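Local coordinates for flagellar hook-associated protein (Burkholderia pseudomallei, PDB 4UT1) that probably serves as a structural component of the bacterial flagellum, forming part of the junction between hook and filament, at residues A[251-259]-A[343-351]. Numbering follows the deposited sequence.
Sequences VASPSDPSE and AVYANQNNT. With EDO (1,2-ethanediol), chain L.
The ring of Tyr345 takes Pro257 against one face: CD of the proline stands 3.4 Å from the ring centroid and only 7° off the normal, a CH-pi contact, while Pro257 CG leans over the CE1 side of the same face. Proline suits this place because its CD, bonded to the backbone N, carries polarised hydrogens that an electron-rich phenol welcomes. At the ring's edge, in plane, a water lies 2.7 Å from Tyr345 OH and gives a weak bond to Asp256 OD1, whose carboxylate is turned just 19° from the ring plane. Asp256 sets its CG opposite the backbone N (chi1 180°), which brings OD1 within reach of Ser258. The bond from Ser258 N makes an Asx turn, Ser258 OG adds a second hold from the same face, and together they probably stiffen the loop that presents Pro257.

Farther along, the backbones join directly. Gln348 N donates to Pro254 O at 2.9 Å, and Asn347 CA adds a CH...O contact to the same oxygen. The Pro254 ring, CB first, packs against Gln348 CB at 3.7 Å and lies alongside the Asn349 amide. That amide is steadied by Asn347 OD1, which accepts both Asn349 N and Asn349 ND2 in its carbonyl plane; asparagine is well suited here, its short side chain closing an Asx turn at the start of the 347-350 beta turn.

The contact thus links the loop between strands 244-252 and 260-265, in the family's helical-domain region, to strand 343-346, an edge strand of the D2-like domain's sheet, and the turn beyond it. Ser255 O also accepts from Thr423 on the adjoining strand 421-425, Asp256 makes a salt bridge to Arg428, and Glu259 and Ser258 tie the loop to Arg162 and Asn166 of the long helix 134-193.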
loop_
_atom_site.group_PDB
_atom_site.type_symbol
_atom_site.label_atom_id
_atom_site.label_comp_id
_atom_site.label_asym_id
_atom_site.label_seq_id
_atom_site.Cartn_x
_atom_site.Cartn_y
_atom_site.Cartn_z
ATOM N N VAL A 251 6.260 14.485 -21.401
ATOM C CA VAL A 251 6.369 13.143 -21.937
ATOM C C VAL A 251 6.139 12.174 -20.771
ATOM O O VAL A 251 6.200 12.575 -19.608
ATOM C CB VAL A 251 7.747 12.886 -22.578
ATOM C CG1 VAL A 251 8.003 13.883 -23.698
ATOM C CG2 VAL A 251 8.828 12.995 -21.530
ATOM N N ALA A 252 5.860 10.919 -21.087
ATOM C CA ALA A 252 5.709 9.903 -20.038
ATOM C C ALA A 252 6.988 9.873 -19.213
ATOM O O ALA A 252 8.097 9.889 -19.772
ATOM C CB ALA A 252 5.414 8.541 -20.643
ATOM N N SER A 253 6.854 9.880 -17.892
ATOM C CA SER A 253 8.044 9.873 -17.042
ATOM C C SER A 253 8.778 8.543 -17.186
ATOM O O SER A 253 8.163 7.495 -17.376
ATOM C CB SER A 253 7.683 10.141 -15.581
ATOM O OG SER A 253 7.351 8.940 -14.922
ATOM N N PRO A 254 10.113 8.586 -17.119
ATOM C CA PRO A 254 10.924 7.382 -17.332
ATOM C C PRO A 254 10.746 6.358 -16.204
ATOM O O PRO A 254 11.081 5.192 -16.392
ATOM C CB PRO A 254 12.364 7.917 -17.379
ATOM C CG PRO A 254 12.327 9.237 -16.673
ATOM C CD PRO A 254 10.914 9.784 -16.826
ATOM N N SER A 255 10.206 6.781 -15.066
ATOM C CA SER A 255 10.040 5.858 -13.936
ATOM C C SER A 255 8.592 5.401 -13.732
ATOM O O SER A 255 8.322 4.443 -12.998
ATOM C CB SER A 255 10.577 6.497 -12.652
ATOM O OG SER A 255 9.814 7.619 -12.259
ATOM N N ASP A 256 7.659 6.070 -14.391
ATOM C CA ASP A 256 6.244 5.742 -14.225
ATOM C C ASP A 256 5.464 6.293 -15.410
ATOM O O ASP A 256 5.175 7.485 -15.461
ATOM C CB ASP A 256 5.715 6.317 -12.912
ATOM C CG ASP A 256 4.226 6.014 -12.676
ATOM O OD1 ASP A 256 3.552 5.409 -13.548
ATOM O OD2 ASP A 256 3.733 6.388 -11.594
ATOM N N PRO A 257 5.112 5.416 -16.363
ATOM C CA PRO A 257 4.507 5.845 -17.626
ATOM C C PRO A 257 3.083 6.343 -17.453
ATOM O O PRO A 257 2.539 6.929 -18.384
ATOM C CB PRO A 257 4.535 4.570 -18.477
ATOM C CG PRO A 257 4.489 3.479 -17.498
ATOM C CD PRO A 257 5.260 3.953 -16.295
ATOM N N SER A 258 2.480 6.106 -16.289
ATOM C CA SER A 258 1.154 6.654 -16.010
ATOM C C SER A 258 1.234 8.139 -15.631
ATOM O O SER A 258 0.215 8.832 -15.552
ATOM C CB SER A 258 0.464 5.849 -14.888
ATOM O OG SER A 258 0.959 6.205 -13.610
ATOM N N GLU A 259 2.449 8.628 -15.403
ATOM C CA GLU A 259 2.644 10.007 -14.988
ATOM C C GLU A 259 3.542 10.754 -15.962
ATOM O O GLU A 259 4.616 10.274 -16.324
ATOM C CB GLU A 259 3.235 10.071 -13.587
ATOM C CG GLU A 259 2.314 9.409 -12.551
ATOM C CD GLU A 259 2.756 9.612 -11.119
ATOM O OE1 GLU A 259 3.942 9.951 -10.880
ATOM O OE2 GLU A 259 1.895 9.429 -10.223
ATOM N N ALA A 343 3.039 -3.532 -9.124
ATOM C CA ALA A 343 3.411 -3.002 -10.418
ATOM C C ALA A 343 4.902 -2.735 -10.410
ATOM O O ALA A 343 5.426 -2.168 -9.444
ATOM C CB ALA A 343 2.628 -1.728 -10.734
ATOM N N VAL A 344 5.575 -3.141 -11.483
ATOM C CA VAL A 344 7.008 -2.902 -11.624
ATOM C C VAL A 344 7.314 -2.332 -13.014
ATOM O O VAL A 344 6.891 -2.881 -14.033
ATOM C CB VAL A 344 7.833 -4.182 -11.404
ATOM C CG1 VAL A 344 9.328 -3.865 -11.477
ATOM C CG2 VAL A 344 7.476 -4.827 -10.069
ATOM N N TYR A 345 8.011 -1.206 -13.036
ATOM C CA TYR A 345 8.484 -0.610 -14.288
ATOM C C TYR A 345 10.000 -0.571 -14.328
ATOM O O TYR A 345 10.620 -0.052 -13.406
ATOM C CB TYR A 345 7.972 0.823 -14.459
ATOM C CG TYR A 345 6.477 0.969 -14.455
ATOM C CD1 TYR A 345 5.724 0.526 -15.524
ATOM C CD2 TYR A 345 5.821 1.552 -13.378
ATOM C CE1 TYR A 345 4.355 0.654 -15.526
ATOM C CE2 TYR A 345 4.459 1.689 -13.372
ATOM C CZ TYR A 345 3.730 1.239 -14.453
ATOM O OH TYR A 345 2.369 1.368 -14.466
ATOM N N ALA A 346 10.595 -1.082 -15.403
ATOM C CA ALA A 346 12.014 -0.837 -15.637
ATOM C C ALA A 346 12.168 0.624 -16.071
ATOM O O ALA A 346 11.452 1.092 -16.956
ATOM C CB ALA A 346 12.564 -1.787 -16.682
ATOM N N ASN A 347 13.036 1.364 -15.393
ATOM C CA ASN A 347 13.227 2.773 -15.702
ATOM C C ASN A 347 13.684 2.904 -17.149
ATOM O O ASN A 347 14.444 2.074 -17.638
ATOM C CB ASN A 347 14.235 3.408 -14.734
ATOM C CG ASN A 347 14.347 4.918 -14.901
ATOM O OD1 ASN A 347 14.857 5.405 -15.906
ATOM N ND2 ASN A 347 13.895 5.662 -13.897
ATOM N N GLN A 348 13.197 3.929 -17.840
ATOM C CA GLN A 348 13.493 4.072 -19.260
ATOM C C GLN A 348 14.977 4.363 -19.504
ATOM O O GLN A 348 15.471 4.200 -20.616
ATOM C CB GLN A 348 12.634 5.175 -19.880
ATOM C CG GLN A 348 11.167 4.790 -20.063
ATOM C CD GLN A 348 10.978 3.643 -21.051
ATOM O OE1 GLN A 348 11.444 2.522 -20.821
ATOM N NE2 GLN A 348 10.294 3.923 -22.159
ATOM N N ASN A 349 15.678 4.806 -18.467
ATOM C CA ASN A 349 17.108 5.083 -18.577
ATOM C C ASN A 349 17.966 3.818 -18.487
ATOM O O ASN A 349 19.166 3.876 -18.729
ATOM C CB ASN A 349 17.552 6.077 -17.492
ATOM C CG ASN A 349 17.001 7.483 -17.711
ATOM O OD1 ASN A 349 17.501 8.247 -18.545
ATOM N ND2 ASN A 349 15.989 7.840 -16.935
ATOM N N ASN A 350 17.356 2.682 -18.146
ATOM C CA ASN A 350 18.110 1.426 -17.994
ATOM C C ASN A 350 18.903 1.040 -19.238
ATOM O O ASN A 350 18.461 1.272 -20.363
ATOM C CB ASN A 350 17.178 0.273 -17.621
ATOM C CG ASN A 350 16.790 0.298 -16.170
ATOM O OD1 ASN A 350 17.037 1.283 -15.480
ATOM N ND2 ASN A 350 16.177 -0.779 -15.692
ATOM N N THR A 351 20.084 0.469 -19.020
ATOM C CA THR A 351 20.931 -0.002 -20.114
ATOM C C THR A 351 21.011 -1.534 -20.101
ATOM O O THR A 351 21.215 -2.163 -21.137
ATOM C CB THR A 351 22.354 0.616 -20.041
ATOM O OG1 THR A 351 23.013 0.179 -18.847
ATOM C CG2 THR A 351 22.272 2.144 -20.035
HETATM C C1 EDO L . 3.774 -2.848 -14.479
HETATM O O1 EDO L . 3.700 -4.062 -13.710
HETATM C C2 EDO L . 2.695 -2.793 -15.556
HETATM O O2 EDO L . 2.949 -3.728 -16.612
HETATM O O HOH W 1 1.605 2.901 -12.378
#